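Local coordinates for protein putative hydrogenase (Pyrococcus furiosus, PDB 3LYU) that probably takes part in electron transfer as an oxidoreductase binding FAD and a [2Fe-2S] cluster, represented here by one alpha-beta domain of a longer chain, at residues E16-I21 against K38-I43; L22-Y27 against T48-T53; T28-V33 against M57-E62; V52-M57 against K89-R94. All blocks are in the same frame, centred on the assembly; numbering follows the deposited sequence.

Interaction 1: residues E16-I21 against K38-I43; sequences EKFGKI and KAWQEI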
loop_
_atom_site.group_PDB
_atom_site.type_symbol
_atom_site.label_atom_id
_atom_site.label_comp_id
_atom_site.label_asym_id
_atom_site.label_seq_id
_atom_site.Cartn_x
_atom_site.Cartn_y
_atom_site.Cartn_z
ATOM N N GLU B 16 -6.730 14.754 -11.184
ATOM C CA GLU B 16 -6.881 16.144 -10.754
ATOM C C GLU B 16 -6.222 17.105 -11.713
ATOM O O GLU B 16 -5.528 16.697 -12.642
ATOM C CB GLU B 16 -6.247 16.355 -9.381
ATOM C CG GLU B 16 -6.706 15.381 -8.323
ATOM C CD GLU B 16 -6.159 15.710 -6.958
ATOM O OE1 GLU B 16 -4.938 15.985 -6.848
ATOM O OE2 GLU B 16 -6.956 15.686 -6.000
ATOM N N LYS B 17 -6.443 18.392 -11.482
ATOM C CA LYS B 17 -5.825 19.407 -12.310
ATOM C C LYS B 17 -4.557 19.815 -11.592
ATOM O O LYS B 17 -4.608 20.537 -10.593
ATOM C CB LYS B 17 -6.733 20.629 -12.468
ATOM C CG LYS B 17 -7.946 20.406 -13.348
ATOM C CD LYS B 17 -8.570 21.740 -13.728
ATOM C CE LYS B 17 -9.838 21.548 -14.542
ATOM N NZ LYS B 17 -10.428 22.851 -14.988
ATOM N N PHE B 18 -3.420 19.327 -12.075
ATOM C CA PHE B 18 -2.139 19.674 -11.475
ATOM C C PHE B 18 -1.586 20.871 -12.239
ATOM O O PHE B 18 -0.704 21.585 -11.755
ATOM C CB PHE B 18 -1.158 18.496 -11.558
ATOM C CG PHE B 18 -1.642 17.245 -10.868
ATOM C CD1 PHE B 18 -2.530 16.381 -11.508
ATOM C CD2 PHE B 18 -1.206 16.925 -9.582
ATOM C CE1 PHE B 18 -2.978 15.212 -10.881
ATOM C CE2 PHE B 18 -1.648 15.761 -8.944
ATOM C CZ PHE B 18 -2.538 14.899 -9.598
ATOM N N GLY B 19 -2.131 21.086 -13.431
ATOM C CA GLY B 19 -1.697 22.187 -14.253
ATOM C C GLY B 19 -0.968 21.671 -15.465
ATOM O O GLY B 19 -1.574 21.020 -16.308
ATOM N N LYS B 20 0.330 21.961 -15.548
ATOM C CA LYS B 20 1.150 21.531 -16.671
ATOM C C LYS B 20 1.888 20.257 -16.290
ATOM O O LYS B 20 2.689 20.252 -15.361
ATOM C CB LYS B 20 2.138 22.628 -17.054
ATOM C CG LYS B 20 2.838 22.361 -18.374
ATOM C CD LYS B 20 3.653 23.551 -18.834
ATOM C CE LYS B 20 4.287 23.295 -20.187
ATOM N NZ LYS B 20 5.070 24.475 -20.648
ATOM N N ILE B 21 1.611 19.181 -17.023
ATOM C CA ILE B 21 2.202 17.883 -16.727
ATOM C C ILE B 21 3.134 17.339 -17.809
ATOM O O ILE B 21 2.849 17.418 -18.998
ATOM C CB ILE B 21 1.088 16.812 -16.459
ATOM C CG1 ILE B 21 0.113 17.320 -15.388
ATOM C CG2 ILE B 21 1.729 15.486 -16.017
ATOM C CD1 ILE B 21 -1.131 16.480 -15.228
ATOM N N LYS B 38 -3.892 10.982 -21.779
ATOM C CA LYS B 38 -5.080 11.343 -22.528
ATOM C C LYS B 38 -6.151 11.851 -21.578
ATOM O O LYS B 38 -6.780 12.879 -21.821
ATOM C CB LYS B 38 -5.583 10.131 -23.296
ATOM C CG LYS B 38 -6.694 10.419 -24.269
ATOM C CD LYS B 38 -7.013 9.172 -25.055
ATOM C CE LYS B 38 -8.150 9.398 -26.025
ATOM N NZ LYS B 38 -8.543 8.107 -26.671
ATOM N N ALA B 39 -6.335 11.129 -20.478
ATOM C CA ALA B 39 -7.324 11.474 -19.460
ATOM C C ALA B 39 -6.962 12.736 -18.670
ATOM O O ALA B 39 -7.845 13.473 -18.232
ATOM C CB ALA B 39 -7.501 10.318 -18.520
ATOM N N TRP B 40 -5.671 12.987 -18.473
ATOM C CA TRP B 40 -5.266 14.185 -17.747
ATOM C C TRP B 40 -5.527 15.436 -18.571
ATOM O O TRP B 40 -5.882 16.472 -18.029
ATOM C CB TRP B 40 -3.789 14.129 -17.372
ATOM C CG TRP B 40 -3.525 13.429 -16.079
ATOM C CD1 TRP B 40 -4.393 13.285 -15.026
ATOM C CD2 TRP B 40 -2.279 12.864 -15.645
ATOM N NE1 TRP B 40 -3.763 12.671 -13.964
ATOM C CE2 TRP B 40 -2.467 12.404 -14.315
ATOM C CE3 TRP B 40 -1.019 12.709 -16.248
ATOM C CZ2 TRP B 40 -1.440 11.802 -13.576
ATOM C CZ3 TRP B 40 0.005 12.110 -15.512
ATOM C CH2 TRP B 40 -0.216 11.663 -14.184
ATOM N N GLN B 41 -5.349 15.336 -19.882
ATOM C CA GLN B 41 -5.572 16.464 -20.772
ATOM C C GLN B 41 -7.050 16.825 -20.736
ATOM O O GLN B 41 -7.406 17.983 -20.560
ATOM C CB GLN B 41 -5.149 16.097 -22.201
ATOM C CG GLN B 41 -5.152 17.252 -23.204
ATOM C CD GLN B 41 -3.980 18.227 -23.043
ATOM O OE1 GLN B 41 -3.921 19.254 -23.724
ATOM N NE2 GLN B 41 -3.045 17.906 -22.152
ATOM N N GLU B 42 -7.909 15.822 -20.887
ATOM C CA GLU B 42 -9.366 16.020 -20.876
ATOM C C GLU B 42 -9.868 16.626 -19.558
ATOM O O GLU B 42 -10.862 17.354 -19.540
ATOM C CB GLU B 42 -10.071 14.676 -21.117
ATOM C CG GLU B 42 -11.527 14.766 -21.533
ATOM C CD GLU B 42 -11.681 15.420 -22.889
ATOM O OE1 GLU B 42 -10.857 15.111 -23.788
ATOM O OE2 GLU B 42 -12.625 16.233 -23.061
ATOM N N ILE B 43 -9.176 16.307 -18.464
ATOM C CA ILE B 43 -9.522 16.793 -17.125
ATOM C C ILE B 43 -9.092 18.243 -16.893
ATOM O O ILE B 43 -9.437 18.852 -15.883
ATOM C CB ILE B 43 -8.921 15.845 -16.024
ATOM C CG1 ILE B 43 -10.056 15.095 -15.334
ATOM C CG2 ILE B 43 -8.108 16.619 -14.997
ATOM C CD1 ILE B 43 -10.920 14.259 -16.282
#
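Ile21 and Phe18 both meet the indole of Trp40 from the same side of its plane. The methyl CD1 of Ile21 sits over one face and comes to 3.8 Å from Trp40 CD2, a CH-pi contact with the five-membered ring. CG1 of Ile21 lies anti to the carbonyl carbon (chi1 -53°), which carries CD1 over that face. Ile21 CG2 rests 3.8 Å from Trp40 CZ3. Phe18 turns an edge toward the indole face in an offset edge-to-face pair, with planes at 68° and centroids of the Phe18 ring and the Trp40 five-membered ring 5.8 Å apart. An alanine in place of Trp40 would probably open a gap beneath Ile21 CD1 and leave Phe18 without its aromatic partner. At the other end, Ile43 CG2 touches the carbonyl oxygen Glu16 O at 3.5 Å. The extended aliphatic chain of Lys17 passes over the carbonyl of Ile43.

The next shell fixes these groups. Pro14 O accepts the indole N-H of Trp40. Asn45 bonds to Glu16 O, Trp40 O and the backbone N of Phe18, so one amide ties both segments together. Phe112 of strand 110-114 adds a further edge-to-face partner for Trp40. The contact thus joins the loop leading into strand 20-26, and the start of that strand, to the C-terminal part of helix 29-42, ahead of strand 46-54.

Interaction 2: residues L22-Y27 against T48-T53; sequences LAIGAY and TTLHVT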
loop_
_atom_site.group_PDB
_atom_site.type_symbol
_atom_site.label_atom_id
_atom_site.label_comp_id
_atom_site.label_asym_id
_atom_site.label_seq_id
_atom_site.Cartn_x
_atom_site.Cartn_y
_atom_site.Cartn_z
ATOM N N LEU B 22 4.257 16.789 -17.374
ATOM C CA LEU B 22 5.207 16.195 -18.284
ATOM C C LEU B 22 5.084 14.691 -18.066
ATOM O O LEU B 22 5.603 14.151 -17.082
ATOM C CB LEU B 22 6.631 16.657 -17.956
ATOM C CG LEU B 22 7.707 15.889 -18.730
ATOM C CD1 LEU B 22 7.433 15.976 -20.233
ATOM C CD2 LEU B 22 9.067 16.439 -18.410
ATOM N N ALA B 23 4.374 14.022 -18.964
ATOM C CA ALA B 23 4.199 12.584 -18.864
ATOM C C ALA B 23 5.254 11.900 -19.745
ATOM O O ALA B 23 5.231 12.036 -20.965
ATOM C CB ALA B 23 2.795 12.207 -19.304
ATOM N N ILE B 24 6.175 11.174 -19.110
ATOM C CA ILE B 24 7.263 10.482 -19.803
ATOM C C ILE B 24 7.065 8.967 -19.934
ATOM O O ILE B 24 6.599 8.301 -19.007
ATOM C CB ILE B 24 8.592 10.723 -19.081
ATOM C CG1 ILE B 24 8.806 12.215 -18.896
ATOM C CG2 ILE B 24 9.730 10.144 -19.882
ATOM C CD1 ILE B 24 9.993 12.536 -18.065
ATOM N N GLY B 25 7.422 8.433 -21.095
ATOM C CA GLY B 25 7.294 7.009 -21.324
ATOM C C GLY B 25 8.545 6.520 -22.006
ATOM O O GLY B 25 8.843 6.933 -23.118
ATOM N N ALA B 26 9.297 5.658 -21.334
ATOM C CA ALA B 26 10.519 5.119 -21.912
ATOM C C ALA B 26 10.235 3.768 -22.562
ATOM O O ALA B 26 9.532 2.930 -22.003
ATOM C CB ALA B 26 11.579 4.975 -20.842
ATOM N N TYR B 27 10.784 3.562 -23.750
ATOM C CA TYR B 27 10.589 2.310 -24.468
ATOM C C TYR B 27 9.091 2.030 -24.614
ATOM O O TYR B 27 8.343 2.916 -25.008
ATOM C CB TYR B 27 11.303 1.147 -23.738
ATOM C CG TYR B 27 12.808 1.328 -23.539
ATOM C CD1 TYR B 27 13.331 1.727 -22.307
ATOM C CD2 TYR B 27 13.705 1.123 -24.595
ATOM C CE1 TYR B 27 14.703 1.921 -22.132
ATOM C CE2 TYR B 27 15.081 1.315 -24.429
ATOM C CZ TYR B 27 15.575 1.715 -23.197
ATOM O OH TYR B 27 16.936 1.912 -23.032
ATOM N N THR B 48 2.243 17.333 -21.724
ATOM C CA THR B 48 3.092 17.206 -22.899
ATOM C C THR B 48 3.824 15.893 -22.635
ATOM O O THR B 48 4.475 15.732 -21.591
ATOM C CB THR B 48 4.118 18.343 -22.998
ATOM O OG1 THR B 48 5.202 18.076 -22.108
ATOM C CG2 THR B 48 3.485 19.679 -22.618
ATOM N N THR B 49 3.698 14.947 -23.559
ATOM C CA THR B 49 4.328 13.650 -23.377
ATOM C C THR B 49 5.672 13.533 -24.051
ATOM O O THR B 49 5.928 14.147 -25.086
ATOM C CB THR B 49 3.434 12.490 -23.899
ATOM O OG1 THR B 49 3.155 12.682 -25.290
ATOM C CG2 THR B 49 2.130 12.419 -23.118
ATOM N N LEU B 50 6.541 12.735 -23.460
ATOM C CA LEU B 50 7.855 12.529 -24.030
ATOM C C LEU B 50 8.085 11.037 -24.170
ATOM O O LEU B 50 7.942 10.297 -23.205
ATOM C CB LEU B 50 8.930 13.148 -23.128
ATOM C CG LEU B 50 10.378 12.704 -23.397
ATOM C CD1 LEU B 50 10.824 13.191 -24.758
ATOM C CD2 LEU B 50 11.297 13.230 -22.310
ATOM N N HIS B 51 8.413 10.590 -25.373
ATOM C CA HIS B 51 8.676 9.178 -25.586
ATOM C C HIS B 51 10.123 9.016 -26.010
ATOM O O HIS B 51 10.504 9.461 -27.100
ATOM C CB HIS B 51 7.772 8.591 -26.681
ATOM C CG HIS B 51 7.915 7.105 -26.847
ATOM N ND1 HIS B 51 7.533 6.442 -27.993
ATOM C CD2 HIS B 51 8.387 6.154 -26.005
ATOM C CE1 HIS B 51 7.764 5.148 -27.851
ATOM N NE2 HIS B 51 8.282 4.948 -26.653
ATOM N N VAL B 52 10.930 8.390 -25.153
ATOM C CA VAL B 52 12.333 8.160 -25.484
ATOM C C VAL B 52 12.502 6.663 -25.707
ATOM O O VAL B 52 12.260 5.852 -24.810
ATOM C CB VAL B 52 13.283 8.648 -24.359
ATOM C CG1 VAL B 52 14.730 8.536 -24.822
ATOM C CG2 VAL B 52 12.954 10.091 -23.982
ATOM N N THR B 53 12.892 6.301 -26.924
ATOM C CA THR B 53 13.075 4.895 -27.275
ATOM C C THR B 53 13.979 4.808 -28.502
ATOM O O THR B 53 14.501 5.829 -28.942
ATOM C CB THR B 53 11.710 4.225 -27.566
ATOM O OG1 THR B 53 11.876 2.806 -27.624
ATOM C CG2 THR B 53 11.126 4.725 -28.886
#
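His51 NE2 donates to the carbonyl oxygen Tyr27 O at 2.6 Å, the shortest polar bond of this contact. The bond is somewhat bent, 146° at the hydrogen, and the acceptor lies a little out of the imidazole plane. The ring reaches this carbonyl because its CG stands anti to the backbone N (chi1 -175°). The same ring edge brings CD2 to 3.0 Å from Gly25 O, in the ring plane. Thr53 CG2 lies over one face of the imidazole.

Behind this side-chain bond runs a regular parallel pairing of strands 20-26 and 46-54. Gly25 N donates to Leu50 O at 2.9 Å, and Leu50 N donates to Ala23 O at 2.9 Å. Val52 N to Gly25 O is longer, at 3.3 Å. Tyr27 N continues the pattern, with a straight bond of 2.9 Å to Val52 O.

Leu22, Ile24, Leu50 and Val52 point to one side of the sheet, where Ile24 CG2 lies 4.2 Å from Leu50 CD2 and helix 84-104 packs on Val52. Ala23, Thr49 and His51 point to the other side, under helix 29-42. There the hydroxyl of Thr49 bonds to His71 of strand 70-76. The two strands are neighbours in a Rossmann-like sheet. The direction of the bond to Tyr27 O implies that His51 NE2 carries a proton. A buried backbone carbonyl is thereby satisfied by a side chain where strand 20-26 turns into its helix.

Interaction 3: residues T28-V33 against M57-E62; sequences TGIVEV and MVILKE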
loop_
_atom_site.group_PDB
_atom_site.type_symbol
_atom_site.label_atom_id
_atom_site.label_comp_id
_atom_site.label_asym_id
_atom_site.label_seq_id
_atom_site.Cartn_x
_atom_site.Cartn_y
_atom_site.Cartn_z
ATOM N N THR B 28 8.650 0.817 -24.291
ATOM C CA THR B 28 7.235 0.469 -24.421
ATOM C C THR B 28 6.408 1.068 -23.291
ATOM O O THR B 28 5.181 0.924 -23.255
ATOM C CB THR B 28 7.008 -1.073 -24.439
ATOM O OG1 THR B 28 7.256 -1.615 -23.136
ATOM C CG2 THR B 28 7.943 -1.736 -25.435
ATOM N N GLY B 29 7.087 1.746 -22.372
ATOM C CA GLY B 29 6.392 2.357 -21.259
ATOM C C GLY B 29 5.375 3.369 -21.747
ATOM O O GLY B 29 4.437 3.690 -21.019
ATOM N N ILE B 30 5.542 3.858 -22.979
ATOM C CA ILE B 30 4.629 4.856 -23.550
ATOM C C ILE B 30 3.210 4.317 -23.776
ATOM O O ILE B 30 2.237 5.067 -23.765
ATOM C CB ILE B 30 5.179 5.429 -24.892
ATOM C CG1 ILE B 30 4.497 6.761 -25.232
ATOM C CG2 ILE B 30 4.949 4.440 -26.020
ATOM C CD1 ILE B 30 4.800 7.860 -24.256
ATOM N N VAL B 31 3.092 3.014 -23.972
ATOM C CA VAL B 31 1.787 2.404 -24.177
ATOM C C VAL B 31 0.888 2.648 -22.965
ATOM O O VAL B 31 -0.306 2.942 -23.098
ATOM C CB VAL B 31 1.931 0.891 -24.381
ATOM C CG1 VAL B 31 0.562 0.263 -24.671
ATOM C CG2 VAL B 31 2.914 0.624 -25.508
ATOM N N GLU B 32 1.480 2.527 -21.782
ATOM C CA GLU B 32 0.759 2.711 -20.535
ATOM C C GLU B 32 0.486 4.177 -20.192
ATOM O O GLU B 32 -0.587 4.513 -19.699
ATOM C CB GLU B 32 1.530 2.024 -19.403
ATOM C CG GLU B 32 0.797 1.968 -18.083
ATOM C CD GLU B 32 1.469 1.055 -17.088
ATOM O OE1 GLU B 32 1.002 0.993 -15.921
ATOM O OE2 GLU B 32 2.463 0.395 -17.473
ATOM N N VAL B 33 1.446 5.054 -20.444
ATOM C CA VAL B 33 1.227 6.465 -20.142
ATOM C C VAL B 33 0.200 7.069 -21.098
ATOM O O VAL B 33 -0.465 8.048 -20.769
ATOM C CB VAL B 33 2.571 7.299 -20.171
ATOM C CG1 VAL B 33 3.631 6.590 -20.974
ATOM C CG2 VAL B 33 2.334 8.681 -20.767
HETATM N N MSE B 57 11.226 1.676 -32.641
HETATM C CA MSE B 57 10.260 1.359 -31.592
HETATM C C MSE B 57 9.249 2.418 -31.207
HETATM O O MSE B 57 8.515 2.245 -30.231
HETATM C CB MSE B 57 10.998 0.943 -30.332
HETATM C CG MSE B 57 11.783 -0.334 -30.469
HETATM SE SE MSE B 57 12.650 -0.696 -28.817
HETATM C CE MSE B 57 11.088 -0.654 -27.634
ATOM N N VAL B 58 9.206 3.522 -31.939
ATOM C CA VAL B 58 8.234 4.547 -31.600
ATOM C C VAL B 58 6.842 4.012 -31.941
ATOM O O VAL B 58 6.654 3.321 -32.941
ATOM C CB VAL B 58 8.547 5.914 -32.314
ATOM C CG1 VAL B 58 9.315 5.681 -33.594
ATOM C CG2 VAL B 58 7.267 6.684 -32.587
ATOM N N ILE B 59 5.883 4.300 -31.066
ATOM C CA ILE B 59 4.511 3.843 -31.234
ATOM C C ILE B 59 3.566 4.884 -30.647
ATOM O O ILE B 59 3.972 5.692 -29.821
ATOM C CB ILE B 59 4.303 2.476 -30.519
ATOM C CG1 ILE B 59 2.966 1.856 -30.935
ATOM C CG2 ILE B 59 4.370 2.654 -29.011
ATOM C CD1 ILE B 59 2.867 1.514 -32.433
ATOM N N LEU B 60 2.315 4.871 -31.096
ATOM C CA LEU B 60 1.294 5.807 -30.618
ATOM C C LEU B 60 1.556 7.278 -30.885
ATOM O O LEU B 60 0.809 8.122 -30.397
ATOM C CB LEU B 60 1.064 5.625 -29.119
ATOM C CG LEU B 60 -0.045 4.682 -28.652
ATOM C CD1 LEU B 60 -0.085 3.408 -29.496
ATOM C CD2 LEU B 60 0.207 4.357 -27.189
ATOM N N LYS B 61 2.596 7.582 -31.659
ATOM C CA LYS B 61 2.951 8.970 -31.974
ATOM C C LYS B 61 1.769 9.829 -32.433
ATOM O O LYS B 61 1.514 10.902 -31.884
ATOM C CB LYS B 61 4.044 9.000 -33.042
ATOM C CG LYS B 61 4.438 10.403 -33.467
ATOM C CD LYS B 61 5.606 10.385 -34.444
ATOM C CE LYS B 61 6.027 11.797 -34.820
ATOM N NZ LYS B 61 4.911 12.516 -35.484
ATOM N N GLU B 62 1.060 9.342 -33.448
ATOM C CA GLU B 62 -0.099 10.016 -34.026
ATOM C C GLU B 62 -1.201 10.216 -32.975
ATOM O O GLU B 62 -1.746 11.314 -32.806
ATOM C CB GLU B 62 -0.644 9.149 -35.160
ATOM C CG GLU B 62 -1.369 9.882 -36.269
ATOM C CD GLU B 62 -0.412 10.479 -37.270
ATOM O OE1 GLU B 62 -0.856 10.778 -38.401
ATOM O OE2 GLU B 62 0.778 10.650 -36.922
#
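Ile30 packs against Ile59 where the first turn of helix 29-42 faces the loop that follows strand 46-54. This helix is the crossover of a beta-alpha-beta unit. The contact lies beyond the C-terminal ends of strands 20-26 and 46-54.

Most of the contact is methyl against methyl. The two CG2 branches of Ile30 and Ile59 meet at 3.5 Å, with the side chains crossing at a slant. Ile30 CG1 points anti to the backbone N (chi1 -161°), which leaves CG2 on the side turned to the loop. Val31 CG2 lies farther off, 4.3 Å from the same Ile59 CG2, so one methyl of the loop serves two residues of the helix.

A second kind of contact is side chain on backbone. Leu60 points toward the helix and lays CD2 on the main chain, 3.9 Å from Val31 CA and 4.0 Å from Ile30 O. No hydrogen bond joins the segments. The turn is held within itself by Val31 N donating to Thr28 O at 3.0 Å.

The fourth subunit, another copy of the protein, packs on the same region: its Phe84 lies on Met57, its Leu85 on Ile59 and its Met88 on Thr28. Met57 is a selenomethionine, and its chain bends at the last torsion (55°) to bring CE within 4.0 Å of Thr28 CG2.

Interaction 4: residues V52-M57 against K89-R94; sequences VTFEPM and KNVSQR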
loop_
_atom_site.group_PDB
_atom_site.type_symbol
_atom_site.label_atom_id
_atom_site.label_comp_id
_atom_site.label_asym_id
_atom_site.label_seq_id
_atom_site.Cartn_x
_atom_site.Cartn_y
_atom_site.Cartn_z
ATOM N N VAL B 52 10.930 8.390 -25.153
ATOM C CA VAL B 52 12.333 8.160 -25.484
ATOM C C VAL B 52 12.502 6.663 -25.707
ATOM O O VAL B 52 12.260 5.852 -24.810
ATOM C CB VAL B 52 13.283 8.648 -24.359
ATOM C CG1 VAL B 52 14.730 8.536 -24.822
ATOM C CG2 VAL B 52 12.954 10.091 -23.982
ATOM N N THR B 53 12.892 6.301 -26.924
ATOM C CA THR B 53 13.075 4.895 -27.275
ATOM C C THR B 53 13.979 4.808 -28.502
ATOM O O THR B 53 14.501 5.829 -28.942
ATOM C CB THR B 53 11.710 4.225 -27.566
ATOM O OG1 THR B 53 11.876 2.806 -27.624
ATOM C CG2 THR B 53 11.126 4.725 -28.886
ATOM N N PHE B 54 14.176 3.606 -29.043
ATOM C CA PHE B 54 15.019 3.426 -30.229
ATOM C C PHE B 54 14.229 3.714 -31.499
ATOM O O PHE B 54 13.018 3.527 -31.531
ATOM C CB PHE B 54 15.592 2.010 -30.264
ATOM C CG PHE B 54 16.598 1.744 -29.184
ATOM C CD1 PHE B 54 17.749 2.522 -29.085
ATOM C CD2 PHE B 54 16.400 0.719 -28.266
ATOM C CE1 PHE B 54 18.693 2.287 -28.090
ATOM C CE2 PHE B 54 17.339 0.474 -27.264
ATOM C CZ PHE B 54 18.491 1.261 -27.176
ATOM N N GLU B 55 14.916 4.179 -32.535
ATOM C CA GLU B 55 14.259 4.520 -33.789
ATOM C C GLU B 55 13.185 3.532 -34.261
ATOM O O GLU B 55 12.086 3.938 -34.660
ATOM C CB GLU B 55 15.298 4.701 -34.895
ATOM C CG GLU B 55 16.184 5.911 -34.706
ATOM C CD GLU B 55 17.173 6.105 -35.848
ATOM O OE1 GLU B 55 17.981 7.064 -35.780
ATOM O OE2 GLU B 55 17.142 5.304 -36.811
ATOM N N PRO B 56 13.491 2.223 -34.232
ATOM C CA PRO B 56 12.531 1.201 -34.666
ATOM C C PRO B 56 11.466 0.816 -33.631
ATOM O O PRO B 56 10.860 -0.253 -33.749
ATOM C CB PRO B 56 13.431 0.020 -35.001
ATOM C CG PRO B 56 14.493 0.131 -33.936
ATOM C CD PRO B 56 14.811 1.617 -33.961
HETATM N N MSE B 57 11.226 1.676 -32.641
HETATM C CA MSE B 57 10.260 1.359 -31.592
HETATM C C MSE B 57 9.249 2.418 -31.207
HETATM O O MSE B 57 8.515 2.245 -30.231
HETATM C CB MSE B 57 10.998 0.943 -30.332
HETATM C CG MSE B 57 11.783 -0.334 -30.469
HETATM SE SE MSE B 57 12.650 -0.696 -28.817
HETATM C CE MSE B 57 11.088 -0.654 -27.634
ATOM N N LYS B 89 22.278 2.749 -22.692
ATOM C CA LYS B 89 23.039 3.835 -22.094
ATOM C C LYS B 89 22.794 5.120 -22.884
ATOM O O LYS B 89 22.769 6.216 -22.321
ATOM C CB LYS B 89 24.522 3.469 -22.096
ATOM C CG LYS B 89 25.434 4.398 -21.315
ATOM C CD LYS B 89 25.244 4.277 -19.815
ATOM C CE LYS B 89 23.993 5.010 -19.344
ATOM N NZ LYS B 89 23.795 4.908 -17.865
ATOM N N ASN B 90 22.590 4.969 -24.192
ATOM C CA ASN B 90 22.329 6.105 -25.064
ATOM C C ASN B 90 20.939 6.659 -24.825
ATOM O O ASN B 90 20.734 7.871 -24.862
ATOM C CB ASN B 90 22.462 5.709 -26.535
ATOM C CG ASN B 90 23.871 5.264 -26.905
ATOM O OD1 ASN B 90 24.862 5.847 -26.460
ATOM N ND2 ASN B 90 23.964 4.237 -27.741
ATOM N N VAL B 91 19.982 5.768 -24.596
ATOM C CA VAL B 91 18.607 6.186 -24.335
ATOM C C VAL B 91 18.548 6.859 -22.970
ATOM O O VAL B 91 17.826 7.834 -22.780
ATOM C CB VAL B 91 17.628 4.997 -24.337
ATOM C CG1 VAL B 91 16.231 5.495 -24.063
ATOM C CG2 VAL B 91 17.663 4.289 -25.679
ATOM N N SER B 92 19.306 6.324 -22.020
ATOM C CA SER B 92 19.363 6.899 -20.685
ATOM C C SER B 92 19.917 8.326 -20.770
ATOM O O SER B 92 19.432 9.233 -20.100
ATOM C CB SER B 92 20.261 6.055 -19.783
ATOM O OG SER B 92 19.717 4.775 -19.542
ATOM N N GLN B 93 20.937 8.520 -21.598
ATOM C CA GLN B 93 21.546 9.832 -21.783
ATOM C C GLN B 93 20.579 10.823 -22.428
ATOM O O GLN B 93 20.394 11.927 -21.931
ATOM C CB GLN B 93 22.787 9.717 -22.665
ATOM C CG GLN B 93 23.938 8.933 -22.060
ATOM C CD GLN B 93 24.426 9.524 -20.741
ATOM O OE1 GLN B 93 23.857 9.255 -19.674
ATOM N NE2 GLN B 93 25.480 10.343 -20.809
ATOM N N ARG B 94 19.984 10.425 -23.548
ATOM C CA ARG B 94 19.032 11.257 -24.277
ATOM C C ARG B 94 17.866 11.640 -23.373
ATOM O O ARG B 94 17.255 12.696 -23.534
ATOM C CB ARG B 94 18.507 10.489 -25.494
ATOM C CG ARG B 94 17.439 11.214 -26.295
ATOM C CD ARG B 94 18.034 12.340 -27.139
ATOM N NE ARG B 94 18.844 11.832 -28.243
ATOM C CZ ARG B 94 18.350 11.322 -29.366
ATOM N NH1 ARG B 94 19.170 10.878 -30.312
ATOM N NH2 ARG B 94 17.036 11.270 -29.553
#
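Val91 forks between Val52 and Phe54, joining helix 84-104 to the end of strand 46-54. This is helix-on-sheet packing of a Rossmann-like alpha/beta fold. The short helix and strand segments run nearly antiparallel, at 152°, with axes 8.3 Å apart at closest.

Val91 carries most of the contact. Its CG1 stands anti to the backbone N (chi1 180°) and meets Val52 CG1 at 3.5 Å, a tight fit for two methyls. Its other methyl, CG2, comes over one face of the Phe54 ring, 3.3 Å from CE1 and 3.5 Å from CZ. Phe84 of the same helix meets the Phe54 ring too, with planes inclined. With a serine in place of Phe54, Val91 CG2 is likely to lose the face it rests on, and a gap would probably open beside Phe84. Tyr27 also packs on Val91.

One turn later, Arg94 uses only its aliphatic part here. Its guanidinium group forms a salt bridge through NH2 with Glu74 of strand 70-76, so the residue spans from strand 46-54 to the edge strand of this chain. The chain bends at its second and third torsions, and its CG lies 4.1 Å from Val52 CG1.

How the interactions relate
Interactions 1 and 2 follow one another along strand 20-26, their centres about 16 Å apart. Both belong to the beta-alpha-beta unit of strand 20-26, helix 29-42 and strand 46-54. Interaction 3 starts on that helix and ends beyond strand 46-54, its centre about 8 Å from that of interaction 2, which it touches through His51 and Ile30. Interaction 4 shares Val52 and Thr53 with interaction 2 and Met57 with interaction 3, and brings in helix 84-104. Interactions 1 and 4 lie on opposite sides of the chain's centre, their centres about 26 Å apart. Together they tie helices to both faces of one parallel sheet. Interactions 2, 3 and 4 all touch the fourth subunit.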